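Local coordinates for Non-structural polyprotein (Sindbis virus, PDB 4GUA) that carries the nsP2 cysteine protease, which processes the viral replication polyprotein, still joined to the macro and zinc-binding domains of nsP3, at residues A[358-363]-A[441-446]; A[517-522]-A[531-536]; A[217-222]-A[256-261]; A[70-75]-A[107-112]. All blocks are in the same frame, centred on the assembly; numbering follows the deposited sequence.

Contact 1. Residues A[358-363]-A[441-446]; sequences EEAVVN and HNIKSV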
loop_
_atom_site.group_PDB
_atom_site.type_symbol
_atom_site.label_atom_id
_atom_site.label_comp_id
_atom_site.label_asym_id
_atom_site.label_seq_id
_atom_site.Cartn_x
_atom_site.Cartn_y
_atom_site.Cartn_z
ATOM N N GLU A 358 -1.821 28.399 10.200
ATOM C CA GLU A 358 -1.519 27.182 9.440
ATOM C C GLU A 358 -1.816 27.381 7.958
ATOM O O GLU A 358 -2.677 28.181 7.608
ATOM C CB GLU A 358 -2.321 25.998 9.980
ATOM C CG GLU A 358 -1.848 25.469 11.329
ATOM C CD GLU A 358 -2.165 26.399 12.481
ATOM O OE1 GLU A 358 -3.170 27.135 12.394
ATOM O OE2 GLU A 358 -1.413 26.383 13.483
ATOM N N GLU A 359 -1.116 26.646 7.095
ATOM C CA GLU A 359 -1.221 26.833 5.640
ATOM C C GLU A 359 -2.647 26.688 5.120
ATOM O O GLU A 359 -3.083 27.448 4.248
ATOM C CB GLU A 359 -0.314 25.854 4.893
ATOM C CG GLU A 359 -0.426 25.965 3.377
ATOM C CD GLU A 359 0.528 25.044 2.631
ATOM O OE1 GLU A 359 1.533 24.596 3.236
ATOM O OE2 GLU A 359 0.260 24.758 1.438
ATOM N N ALA A 360 -3.357 25.689 5.628
ATOM C CA ALA A 360 -4.739 25.477 5.235
ATOM C C ALA A 360 -5.623 25.398 6.468
ATOM O O ALA A 360 -5.197 24.953 7.534
ATOM C CB ALA A 360 -4.862 24.206 4.412
ATOM N N VAL A 361 -6.865 25.833 6.315
ATOM C CA VAL A 361 -7.833 25.755 7.390
ATOM C C VAL A 361 -9.023 24.947 6.902
ATOM O O VAL A 361 -9.466 25.103 5.761
ATOM C CB VAL A 361 -8.299 27.160 7.824
ATOM C CG1 VAL A 361 -8.946 27.899 6.660
ATOM C CG2 VAL A 361 -9.252 27.063 9.001
ATOM N N VAL A 362 -9.548 24.098 7.775
ATOM C CA VAL A 362 -10.670 23.245 7.424
ATOM C C VAL A 362 -11.923 23.819 8.044
ATOM O O VAL A 362 -11.964 24.112 9.238
ATOM C CB VAL A 362 -10.483 21.805 7.933
ATOM C CG1 VAL A 362 -11.782 21.017 7.803
ATOM C CG2 VAL A 362 -9.343 21.115 7.192
ATOM N N ASN A 363 -12.922 24.051 7.204
ATOM C CA ASN A 363 -14.237 24.454 7.669
ATOM C C ASN A 363 -15.098 23.232 7.972
ATOM O O ASN A 363 -15.034 22.226 7.260
ATOM C CB ASN A 363 -14.920 25.312 6.603
ATOM C CG ASN A 363 -16.303 25.769 7.019
ATOM O OD1 ASN A 363 -16.554 26.025 8.194
ATOM N ND2 ASN A 363 -17.208 25.866 6.056
ATOM N N HIS A 441 -1.829 18.337 -2.322
ATOM C CA HIS A 441 -1.290 19.692 -2.434
ATOM C C HIS A 441 -0.061 19.964 -1.576
ATOM O O HIS A 441 0.383 21.103 -1.478
ATOM C CB HIS A 441 -2.390 20.711 -2.174
ATOM C CG HIS A 441 -3.446 20.702 -3.232
ATOM N ND1 HIS A 441 -4.597 19.954 -3.127
ATOM C CD2 HIS A 441 -3.504 21.315 -4.436
ATOM C CE1 HIS A 441 -5.330 20.122 -4.213
ATOM N NE2 HIS A 441 -4.689 20.944 -5.023
ATOM N N ASN A 442 0.458 18.922 -0.934
ATOM C CA ASN A 442 1.617 19.039 -0.051
ATOM C C ASN A 442 1.469 20.157 0.969
ATOM O O ASN A 442 2.367 20.977 1.150
ATOM C CB ASN A 442 2.898 19.250 -0.849
ATOM C CG ASN A 442 4.137 18.978 -0.022
ATOM O OD1 ASN A 442 4.066 18.321 1.017
ATOM N ND2 ASN A 442 5.275 19.492 -0.467
ATOM N N ILE A 443 0.319 20.181 1.627
ATOM C CA ILE A 443 0.036 21.151 2.665
ATOM C C ILE A 443 0.822 20.805 3.928
ATOM O O ILE A 443 0.738 19.687 4.442
ATOM C CB ILE A 443 -1.467 21.180 2.952
ATOM C CG1 ILE A 443 -2.209 21.580 1.672
ATOM C CG2 ILE A 443 -1.776 22.124 4.112
ATOM C CD1 ILE A 443 -3.693 21.696 1.832
ATOM N N LYS A 444 1.599 21.770 4.405
ATOM C CA LYS A 444 2.529 21.548 5.507
ATOM C C LYS A 444 1.867 21.612 6.894
ATOM O O LYS A 444 2.282 20.924 7.828
ATOM C CB LYS A 444 3.676 22.557 5.425
ATOM C CG LYS A 444 4.471 22.513 4.126
ATOM C CD LYS A 444 5.515 21.410 4.162
ATOM C CE LYS A 444 6.600 21.620 3.110
ATOM N NZ LYS A 444 7.467 20.413 2.933
ATOM N N SER A 445 0.852 22.457 7.032
ATOM C CA SER A 445 0.140 22.586 8.295
ATOM C C SER A 445 -1.340 22.785 8.023
ATOM O O SER A 445 -1.722 23.433 7.041
ATOM C CB SER A 445 0.661 23.784 9.089
ATOM O OG SER A 445 0.663 24.961 8.293
ATOM N N VAL A 446 -2.183 22.259 8.900
ATOM C CA VAL A 446 -3.610 22.403 8.695
ATOM C C VAL A 446 -4.324 22.667 10.014
ATOM O O VAL A 446 -4.060 22.004 11.013
ATOM C CB VAL A 446 -4.192 21.156 7.989
ATOM C CG1 VAL A 446 -3.785 19.896 8.718
ATOM C CG2 VAL A 446 -5.702 21.254 7.887
#

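Contact 2. Residues A[517-522]-A[531-536]; sequences ELVWIH and KGFSTT. With SO4 (sulfate ion), chain J.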
loop_
_atom_site.group_PDB
_atom_site.type_symbol
_atom_site.label_atom_id
_atom_site.label_comp_id
_atom_site.label_asym_id
_atom_site.label_seq_id
_atom_site.Cartn_x
_atom_site.Cartn_y
_atom_site.Cartn_z
ATOM N N GLU A 517 2.366 -12.235 2.560
ATOM C CA GLU A 517 1.377 -13.005 1.807
ATOM C C GLU A 517 -0.035 -12.832 2.374
ATOM O O GLU A 517 -1.009 -12.784 1.619
ATOM C CB GLU A 517 1.766 -14.477 1.730
ATOM C CG GLU A 517 1.425 -15.293 2.971
ATOM C CD GLU A 517 0.940 -16.702 2.667
ATOM O OE1 GLU A 517 0.852 -17.081 1.474
ATOM O OE2 GLU A 517 0.662 -17.438 3.637
ATOM N N LEU A 518 -0.144 -12.674 3.689
ATOM C CA LEU A 518 -1.446 -12.728 4.356
ATOM C C LEU A 518 -2.452 -11.709 3.832
ATOM O O LEU A 518 -2.155 -10.521 3.695
ATOM C CB LEU A 518 -1.287 -12.525 5.865
ATOM C CG LEU A 518 -2.522 -12.846 6.713
ATOM C CD1 LEU A 518 -2.937 -14.308 6.561
ATOM C CD2 LEU A 518 -2.263 -12.515 8.167
ATOM N N VAL A 519 -3.648 -12.203 3.537
ATOM C CA VAL A 519 -4.751 -11.367 3.089
ATOM C C VAL A 519 -5.853 -11.311 4.140
ATOM O O VAL A 519 -6.246 -12.329 4.694
ATOM C CB VAL A 519 -5.362 -11.906 1.797
ATOM C CG1 VAL A 519 -6.618 -11.119 1.452
ATOM C CG2 VAL A 519 -4.348 -11.836 0.672
ATOM N N TRP A 520 -6.342 -10.112 4.420
ATOM C CA TRP A 520 -7.407 -9.940 5.387
ATOM C C TRP A 520 -8.749 -10.146 4.695
ATOM O O TRP A 520 -9.070 -9.444 3.744
ATOM C CB TRP A 520 -7.310 -8.544 5.996
ATOM C CG TRP A 520 -8.174 -8.316 7.197
ATOM C CD1 TRP A 520 -9.324 -8.970 7.525
ATOM C CD2 TRP A 520 -7.957 -7.344 8.228
ATOM N NE1 TRP A 520 -9.835 -8.467 8.696
ATOM C CE2 TRP A 520 -9.015 -7.470 9.148
ATOM C CE3 TRP A 520 -6.971 -6.383 8.463
ATOM C CZ2 TRP A 520 -9.114 -6.672 10.284
ATOM C CZ3 TRP A 520 -7.072 -5.591 9.592
ATOM C CH2 TRP A 520 -8.133 -5.740 10.487
ATOM N N ILE A 521 -9.543 -11.091 5.192
ATOM C CA ILE A 521 -10.805 -11.450 4.546
ATOM C C ILE A 521 -12.017 -11.190 5.433
ATOM O O ILE A 521 -11.911 -11.095 6.659
ATOM C CB ILE A 521 -10.836 -12.942 4.134
ATOM C CG1 ILE A 521 -10.428 -13.835 5.313
ATOM C CG2 ILE A 521 -9.940 -13.182 2.928
ATOM C CD1 ILE A 521 -10.694 -15.324 5.097
ATOM N N HIS A 522 -13.171 -11.058 4.788
ATOM C CA HIS A 522 -14.440 -10.914 5.492
ATOM C C HIS A 522 -14.695 -12.140 6.390
ATOM O O HIS A 522 -14.379 -13.267 6.005
ATOM C CB HIS A 522 -15.563 -10.754 4.461
ATOM C CG HIS A 522 -16.877 -10.356 5.054
ATOM N ND1 HIS A 522 -17.875 -11.264 5.324
ATOM C CD2 HIS A 522 -17.350 -9.148 5.440
ATOM C CE1 HIS A 522 -18.912 -10.632 5.843
ATOM N NE2 HIS A 522 -18.619 -9.347 5.927
ATOM N N LYS A 531 -4.670 -21.373 4.737
ATOM C CA LYS A 531 -3.381 -20.747 4.984
ATOM C C LYS A 531 -3.256 -19.611 3.976
ATOM O O LYS A 531 -3.603 -19.767 2.809
ATOM C CB LYS A 531 -2.234 -21.762 4.848
ATOM C CG LYS A 531 -0.847 -21.225 5.246
ATOM C CD LYS A 531 -0.513 -21.498 6.732
ATOM C CE LYS A 531 0.830 -20.873 7.201
ATOM N NZ LYS A 531 2.030 -21.757 6.975
ATOM N N GLY A 532 -2.777 -18.462 4.438
ATOM C CA GLY A 532 -2.632 -17.291 3.595
ATOM C C GLY A 532 -3.748 -16.271 3.769
ATOM O O GLY A 532 -3.647 -15.152 3.262
ATOM N N PHE A 533 -4.800 -16.643 4.498
ATOM C CA PHE A 533 -5.934 -15.747 4.721
ATOM C C PHE A 533 -6.297 -15.678 6.199
ATOM O O PHE A 533 -6.167 -16.663 6.929
ATOM C CB PHE A 533 -7.152 -16.199 3.917
ATOM C CG PHE A 533 -6.899 -16.306 2.441
ATOM C CD1 PHE A 533 -7.004 -15.186 1.627
ATOM C CD2 PHE A 533 -6.563 -17.522 1.867
ATOM C CE1 PHE A 533 -6.776 -15.277 0.267
ATOM C CE2 PHE A 533 -6.333 -17.624 0.504
ATOM C CZ PHE A 533 -6.441 -16.499 -0.297
ATOM N N SER A 534 -6.765 -14.511 6.628
ATOM C CA SER A 534 -7.125 -14.292 8.023
ATOM C C SER A 534 -8.291 -13.321 8.186
ATOM O O SER A 534 -8.427 -12.356 7.437
ATOM C CB SER A 534 -5.922 -13.762 8.795
ATOM O OG SER A 534 -6.325 -13.252 10.058
ATOM N N THR A 535 -9.128 -13.596 9.179
ATOM C CA THR A 535 -10.282 -12.768 9.502
ATOM C C THR A 535 -9.917 -11.538 10.328
ATOM O O THR A 535 -10.608 -10.524 10.275
ATOM C CB THR A 535 -11.315 -13.592 10.296
ATOM O OG1 THR A 535 -11.877 -14.598 9.447
ATOM C CG2 THR A 535 -12.425 -12.709 10.846
ATOM N N THR A 536 -8.864 -11.651 11.130
ATOM C CA THR A 536 -8.465 -10.567 12.025
ATOM C C THR A 536 -7.322 -9.656 11.542
ATOM O O THR A 536 -7.055 -8.634 12.175
ATOM C CB THR A 536 -8.037 -11.153 13.384
ATOM O OG1 THR A 536 -6.845 -11.934 13.218
ATOM C CG2 THR A 536 -9.146 -12.026 13.954
HETATM S S SO4 J . -8.719 -16.691 11.217
HETATM O O1 SO4 J . -8.679 -17.906 12.024
HETATM O O2 SO4 J . -8.695 -17.049 9.798
HETATM O O3 SO4 J . -9.950 -15.966 11.517
HETATM O O4 SO4 J . -7.565 -15.858 11.557
#

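Contact 3. Residues A[217-222]-A[256-261]; sequences PPQARY and LNCLNP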
loop_
_atom_site.group_PDB
_atom_site.type_symbol
_atom_site.label_atom_id
_atom_site.label_comp_id
_atom_site.label_asym_id
_atom_site.label_seq_id
_atom_site.Cartn_x
_atom_site.Cartn_y
_atom_site.Cartn_z
ATOM N N PRO A 217 21.607 -11.484 13.545
ATOM C CA PRO A 217 21.006 -11.949 14.797
ATOM C C PRO A 217 20.730 -10.780 15.734
ATOM O O PRO A 217 21.289 -9.708 15.549
ATOM C CB PRO A 217 22.079 -12.869 15.380
ATOM C CG PRO A 217 23.354 -12.366 14.818
ATOM C CD PRO A 217 23.020 -11.882 13.432
ATOM N N PRO A 218 19.852 -10.978 16.720
ATOM C CA PRO A 218 19.496 -9.877 17.617
ATOM C C PRO A 218 20.688 -9.258 18.334
ATOM O O PRO A 218 21.517 -9.956 18.909
ATOM C CB PRO A 218 18.554 -10.546 18.617
ATOM C CG PRO A 218 17.905 -11.650 17.820
ATOM C CD PRO A 218 18.985 -12.155 16.905
ATOM N N GLN A 219 20.779 -7.938 18.235
ATOM C CA GLN A 219 21.675 -7.114 19.037
ATOM C C GLN A 219 20.900 -6.571 20.234
ATOM O O GLN A 219 19.827 -7.077 20.562
ATOM C CB GLN A 219 22.239 -5.974 18.193
ATOM C CG GLN A 219 22.768 -6.447 16.863
ATOM C CD GLN A 219 23.834 -7.504 17.015
ATOM O OE1 GLN A 219 24.905 -7.260 17.566
ATOM N NE2 GLN A 219 23.510 -8.714 16.585
ATOM N N ALA A 220 21.444 -5.553 20.891
ATOM C CA ALA A 220 20.690 -4.821 21.901
ATOM C C ALA A 220 19.563 -4.068 21.196
ATOM O O ALA A 220 19.429 -4.142 19.972
ATOM C CB ALA A 220 21.595 -3.838 22.605
ATOM N N ARG A 221 18.755 -3.334 21.954
ATOM C CA ARG A 221 17.628 -2.619 21.365
ATOM C C ARG A 221 17.854 -1.108 21.344
ATOM O O ARG A 221 18.396 -0.535 22.285
ATOM C CB ARG A 221 16.338 -2.955 22.105
ATOM C CG ARG A 221 15.874 -4.367 21.876
ATOM C CD ARG A 221 14.519 -4.619 22.500
ATOM N NE ARG A 221 14.239 -6.051 22.596
ATOM C CZ ARG A 221 13.667 -6.779 21.642
ATOM N NH1 ARG A 221 13.296 -6.220 20.492
ATOM N NH2 ARG A 221 13.461 -8.074 21.840
ATOM N N TYR A 222 17.421 -0.474 20.263
ATOM C CA TYR A 222 17.667 0.942 20.045
ATOM C C TYR A 222 16.353 1.628 19.741
ATOM O O TYR A 222 15.361 0.969 19.424
ATOM C CB TYR A 222 18.628 1.139 18.879
ATOM C CG TYR A 222 19.984 0.513 19.107
ATOM C CD1 TYR A 222 20.161 -0.860 18.997
ATOM C CD2 TYR A 222 21.084 1.290 19.421
ATOM C CE1 TYR A 222 21.394 -1.440 19.198
ATOM C CE2 TYR A 222 22.324 0.720 19.623
ATOM C CZ TYR A 222 22.474 -0.647 19.511
ATOM O OH TYR A 222 23.712 -1.222 19.714
ATOM N N LEU A 256 13.836 -5.321 13.325
ATOM C CA LEU A 256 12.730 -5.394 14.288
ATOM C C LEU A 256 13.115 -6.059 15.613
ATOM O O LEU A 256 12.558 -5.723 16.662
ATOM C CB LEU A 256 11.524 -6.108 13.683
ATOM C CG LEU A 256 10.830 -5.377 12.538
ATOM C CD1 LEU A 256 9.734 -6.238 11.966
ATOM C CD2 LEU A 256 10.263 -4.043 13.012
ATOM N N ASN A 257 14.034 -7.019 15.580
ATOM C CA ASN A 257 14.515 -7.617 16.824
ATOM C C ASN A 257 15.310 -6.605 17.628
ATOM O O ASN A 257 15.381 -6.688 18.844
ATOM C CB ASN A 257 15.381 -8.849 16.552
ATOM C CG ASN A 257 14.603 -9.983 15.928
ATOM O OD1 ASN A 257 13.429 -10.198 16.242
ATOM N ND2 ASN A 257 15.250 -10.721 15.038
ATOM N N CYS A 258 15.915 -5.653 16.932
ATOM C CA CYS A 258 16.785 -4.664 17.559
ATOM C C CYS A 258 16.099 -3.332 17.894
ATOM O O CYS A 258 16.775 -2.367 18.239
ATOM C CB CYS A 258 18.009 -4.430 16.684
ATOM S SG CYS A 258 18.890 -5.972 16.296
ATOM N N LEU A 259 14.777 -3.267 17.754
ATOM C CA LEU A 259 14.053 -2.007 17.905
ATOM C C LEU A 259 13.141 -1.968 19.133
ATOM O O LEU A 259 12.353 -2.882 19.348
ATOM C CB LEU A 259 13.211 -1.760 16.653
ATOM C CG LEU A 259 12.671 -0.343 16.453
ATOM C CD1 LEU A 259 13.782 0.690 16.454
ATOM C CD2 LEU A 259 11.880 -0.271 15.157
ATOM N N ASN A 260 13.252 -0.909 19.934
ATOM C CA ASN A 260 12.353 -0.707 21.076
ATOM C C ASN A 260 10.964 -0.271 20.655
ATOM O O ASN A 260 10.798 0.372 19.621
ATOM C CB ASN A 260 12.895 0.367 22.015
ATOM C CG ASN A 260 14.018 -0.126 22.884
ATOM O OD1 ASN A 260 13.985 -1.255 23.382
ATOM N ND2 ASN A 260 15.023 0.720 23.082
ATOM N N PRO A 261 9.955 -0.587 21.477
ATOM C CA PRO A 261 8.610 -0.069 21.206
ATOM C C PRO A 261 8.606 1.458 21.115
ATOM O O PRO A 261 9.369 2.123 21.816
ATOM C CB PRO A 261 7.783 -0.562 22.406
ATOM C CG PRO A 261 8.748 -1.183 23.358
ATOM C CD PRO A 261 9.973 -1.538 22.596
#

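Contact 4. Residues A[70-75]-A[107-112]; sequences SGLFSK and HAIAAE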
loop_
_atom_site.group_PDB
_atom_site.type_symbol
_atom_site.label_atom_id
_atom_site.label_comp_id
_atom_site.label_asym_id
_atom_site.label_seq_id
_atom_site.Cartn_x
_atom_site.Cartn_y
_atom_site.Cartn_z
ATOM N N SER A 70 -1.924 -11.936 -12.920
ATOM C CA SER A 70 -2.513 -12.317 -14.194
ATOM C C SER A 70 -3.192 -13.680 -14.090
ATOM O O SER A 70 -4.157 -13.956 -14.799
ATOM C CB SER A 70 -1.435 -12.386 -15.268
ATOM O OG SER A 70 -0.566 -13.487 -15.030
ATOM N N GLY A 71 -2.685 -14.524 -13.199
ATOM C CA GLY A 71 -3.191 -15.874 -13.033
ATOM C C GLY A 71 -2.463 -16.925 -13.863
ATOM O O GLY A 71 -2.804 -18.111 -13.824
ATOM N N LEU A 72 -1.449 -16.496 -14.607
ATOM C CA LEU A 72 -0.735 -17.400 -15.503
ATOM C C LEU A 72 -0.162 -18.629 -14.805
ATOM O O LEU A 72 -0.180 -19.718 -15.365
ATOM C CB LEU A 72 0.377 -16.650 -16.229
ATOM C CG LEU A 72 -0.098 -15.824 -17.419
ATOM C CD1 LEU A 72 1.010 -14.931 -17.939
ATOM C CD2 LEU A 72 -0.575 -16.743 -18.516
ATOM N N PHE A 73 0.389 -18.443 -13.615
ATOM C CA PHE A 73 0.915 -19.560 -12.831
ATOM C C PHE A 73 -0.031 -20.092 -11.740
ATOM O O PHE A 73 0.406 -20.826 -10.855
ATOM C CB PHE A 73 2.299 -19.234 -12.277
ATOM C CG PHE A 73 3.393 -19.417 -13.283
ATOM C CD1 PHE A 73 3.840 -20.683 -13.606
ATOM C CD2 PHE A 73 3.958 -18.331 -13.921
ATOM C CE1 PHE A 73 4.842 -20.862 -14.539
ATOM C CE2 PHE A 73 4.964 -18.504 -14.855
ATOM C CZ PHE A 73 5.403 -19.768 -15.166
ATOM N N SER A 74 -1.292 -19.662 -11.767
ATOM C CA SER A 74 -2.240 -19.907 -10.674
ATOM C C SER A 74 -3.021 -21.226 -10.743
ATOM O O SER A 74 -3.928 -21.469 -9.946
ATOM C CB SER A 74 -3.231 -18.746 -10.578
ATOM O OG SER A 74 -2.889 -17.876 -9.514
ATOM N N LYS A 75 -2.690 -22.064 -11.709
ATOM C CA LYS A 75 -3.267 -23.393 -11.795
ATOM C C LYS A 75 -2.674 -24.233 -10.668
ATOM O O LYS A 75 -1.454 -24.253 -10.487
ATOM C CB LYS A 75 -2.965 -23.942 -13.186
ATOM C CG LYS A 75 -3.132 -25.421 -13.416
ATOM C CD LYS A 75 -1.765 -25.880 -13.939
ATOM C CE LYS A 75 -1.774 -27.034 -14.921
ATOM N NZ LYS A 75 -0.380 -27.319 -15.416
ATOM N N HIS A 107 -3.468 -22.725 -18.827
ATOM C CA HIS A 107 -3.670 -22.574 -20.262
ATOM C C HIS A 107 -4.951 -21.815 -20.569
ATOM O O HIS A 107 -5.066 -21.166 -21.614
ATOM C CB HIS A 107 -3.693 -23.940 -20.943
ATOM C CG HIS A 107 -2.363 -24.617 -20.970
ATOM N ND1 HIS A 107 -1.845 -25.283 -19.880
ATOM C CD2 HIS A 107 -1.435 -24.722 -21.951
ATOM C CE1 HIS A 107 -0.659 -25.776 -20.190
ATOM N NE2 HIS A 107 -0.385 -25.445 -21.440
ATOM N N ALA A 108 -5.921 -21.912 -19.666
ATOM C CA ALA A 108 -7.161 -21.169 -19.814
ATOM C C ALA A 108 -6.864 -19.674 -19.776
ATOM O O ALA A 108 -7.274 -18.928 -20.661
ATOM C CB ALA A 108 -8.142 -21.547 -18.720
ATOM N N ILE A 109 -6.120 -19.253 -18.760
ATOM C CA ILE A 109 -5.749 -17.857 -18.608
ATOM C C ILE A 109 -5.013 -17.377 -19.851
ATOM O O ILE A 109 -5.275 -16.296 -20.360
ATOM C CB ILE A 109 -4.838 -17.648 -17.377
ATOM C CG1 ILE A 109 -5.590 -17.974 -16.083
ATOM C CG2 ILE A 109 -4.296 -16.220 -17.347
ATOM C CD1 ILE A 109 -6.724 -17.028 -15.769
ATOM N N ALA A 110 -4.098 -18.199 -20.346
ATOM C CA ALA A 110 -3.299 -17.836 -21.505
ATOM C C ALA A 110 -4.201 -17.709 -22.724
ATOM O O ALA A 110 -3.961 -16.892 -23.615
ATOM C CB ALA A 110 -2.225 -18.873 -21.744
ATOM N N ALA A 111 -5.232 -18.545 -22.763
ATOM C CA ALA A 111 -6.177 -18.539 -23.868
ATOM C C ALA A 111 -6.986 -17.242 -23.905
ATOM O O ALA A 111 -7.105 -16.628 -24.962
ATOM C CB ALA A 111 -7.101 -19.748 -23.775
ATOM N N GLU A 112 -7.515 -16.798 -22.764
ATOM C CA GLU A 112 -8.288 -15.557 -22.764
ATOM C C GLU A 112 -7.375 -14.381 -23.074
ATOM O O GLU A 112 -7.788 -13.406 -23.702
ATOM C CB GLU A 112 -9.061 -15.315 -21.458
ATOM C CG GLU A 112 -9.551 -16.554 -20.728
ATOM C CD GLU A 112 -9.023 -16.655 -19.301
ATOM O OE1 GLU A 112 -8.526 -15.633 -18.770
ATOM O OE2 GLU A 112 -9.112 -17.758 -18.709
#

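Contact 1. Residues A[358-363]-A[441-446]
The two middle strands of the six-stranded macro-domain sheet, 360-364 and 445-448, begin their parallel pairing here, with A360 bridged to V446. The backbone NH of A360 donates to S445 O at 3.1 Å, and V446 CA sends a CA-H...O contact to A360 O at 3.2 Å. E359, the residue before strand 360-364, gives its NH to the S445 hydroxyl: E359 N to S445 OG is 2.7 Å, nearly straight (169°). The E359 side chain runs out extended, CG anti to the backbone N (chi1 178°), toward K444. It crosses I443 and K444 obliquely, and K444 N meets E359 OE1 at 3.1 Å from well above the carboxylate plane. The other oxygen, OE2, pairs with K406 of the neighbouring strand 405-410, so the group is held from two directions; that lysine probably favours the charged carboxylate. The lysine end of K444 leads away to D338, and E358 turns its carboxylate to T482 and Y484. Residues 443-444 follow a Schellman motif that closes helix 420-440, with N442 at positive phi as its C-prime residue. Apolar contacts fill in beneath the strand ends: I443 CG2 touches A360 CB at 3.7 Å, and deeper in the sheet V362 CG2 rests against V446 CG2, also at 3.7 Å.

Contact 2. Residues A[517-522]-A[531-536]
V519 and F533, with W520 and S534, form the two bridges of a short two-stranded parallel sheet within the zinc-binding region of nsP3. Three backbone bonds hold it: V519 N to G532 O at 3.0 Å, S534 N to V519 O at 3.0 Å, and I521 N to S534 O at 2.8 Å. On one face V519 and F533 lie side by side, V519 CB 3.7 Å from F533 CD1, while I521 crosses the phenylalanine at about a right angle and sets its CG2 3.8 Å from the same ring atom. The indole of W520 goes to the opposite face. Its CG is anti to the backbone N (chi1 -169°), which carries the ring over the turn after strand 533-534; T536 C sits above one ring face, and NE1 makes a weak, bent bond to T535 O (2.7 Å, 118°). That turn is an ST turn, in which S534 OG accepts from T536 N at 3.2 Å. Beyond it a sulfate, probably from the crystallisation liquor, takes a bond from S534 OG to its O4 at 3.3 Å. Further out, K539 makes backbone bonds with L518 and W520, T602 OG1 is hydrogen-bonded to W520 O, and E517 forms a salt bridge to R101 of the protease region. Backbone pairing thus sets the register, the hydroxyl of S534 shapes the turn, and the E517 carboxylate ties this sheet to another domain.

Contact 3. Residues A[217-222]-A[256-261]
Backbone bonds join Y222 to both sides of L259, making a one-bridge parallel pair. Y222 N donates to C258 O at 2.8 Å, and N260 N to Y222 O at 2.9 Å in an almost straight line (177°). R221 CA adds a CA-H...O contact to C258 O. The same carbonyl oxygen also lies at the edge of the Y222 ring, in its plane.

An N-H...S hydrogen bond holds the loop further back. C258 carries SG beside its own backbone N (chi1 -54°), where Q219 N points at it from 3.3 Å with an angle of 167°. Q219 folds over itself, and its NE2 returns to P217 O at 2.6 Å, arriving from above the carbonyl plane. Among the other side-chain hydrogen bonds, N260 ND2 binds D223, and N257 OD1 binds R253.

R221 and P218 make the van der Waals contacts. The R221 chain, extended from CG to NE, runs obliquely across N260, whose OD1 is 3.2 Å from R221 CB, and ends with N257 O over one face of the guanidinium, 3.3 Å from CZ; from that position the oxygen receives no proper hydrogen bond. P218 lies alongside N257, with CG 4.0 Å from ND2.

Helix 237-257 links strands 224-227 and 263-269 in a beta-alpha-beta crossover of the methyltransferase-like fold (strand order 3-2-1-4-5-7-6), and this contact joins the entry to the first strand with the helix's exit. The positive guanidinium against N257 O, near the C-terminal end of helix 237-257, would probably be favoured by the partial negative charge there, while the thiol serves as an acceptor for a loop NH.

Contact 4. Residues A[70-75]-A[107-112]
S70 O, with I109 CG2 3.4 Å away, is gripped from a different part of the chain: K554 NZ donates to it and H550 NE2 makes a weak bond, both from helix 550-562 in the zinc-binding region of nsP3. The hydroxyl of the same serine works within its own domain. S70 OG accepts from L72 N at 3.2 Å (164°), closing an ST turn, and is also bonded to D67 O. G71 follows with a positive phi of 93°, a conformation natural to glycine, and its carbonyl accepts from S74 N at 3.0 Å to complete a type I beta turn.

The link to helix 107-113 is apolar, centred on I109. Its CB points at the loop, and the branches divide the surface between them: CG1, anti to the carbonyl carbon (chi1 -65°), approaches G71 O at 3.6 Å, whereas CG2 faces S70 O and also meets L72. The L72 chain comes across obliquely, putting CD2 3.9 Å from I109 CG2 and 4.2 Å from A110 CB. All five touching residues are buried. L72 also packs on F64 at the end of helix 52-64 and on M66.

The first turn of helix 107-113 is fixed from D106, whose OD1 takes the NH of I109 and, weakly, that of A108; D106 also shares a backbone bond with L72, so it touches both partners. Loop and helix together belong to the nsP2 protease of peptidase family C9, a cysteine peptidase of the papain-like clan CA, here packing a turn after helix 52-64 onto the start of a later helix.

Along the chain the contacts follow in series, contact 4, 3, 1, then 2, one in each main part: protease, methyltransferase-like domain, macro domain and zinc-binding region. None touches another. Contact 1 joins two central strands of the six-stranded sheet, whereas contact 3 is a single parallel bridge beside the seven-stranded sheet; their centres are 37 Å apart. Contact 2 is a small sheet of its own, 28 Å between centres from contact 3 and 23 Å from contact 4, the shortest of these separations. Contact 4, its centre 47 Å from that of contact 1, lies across the chain's centre from it. The zinc-binding region reaches the protease at both contact 2 (R101) and contact 4 (helix 550-562), consistent with nsP3 lying against the protease in the uncleaved precursor.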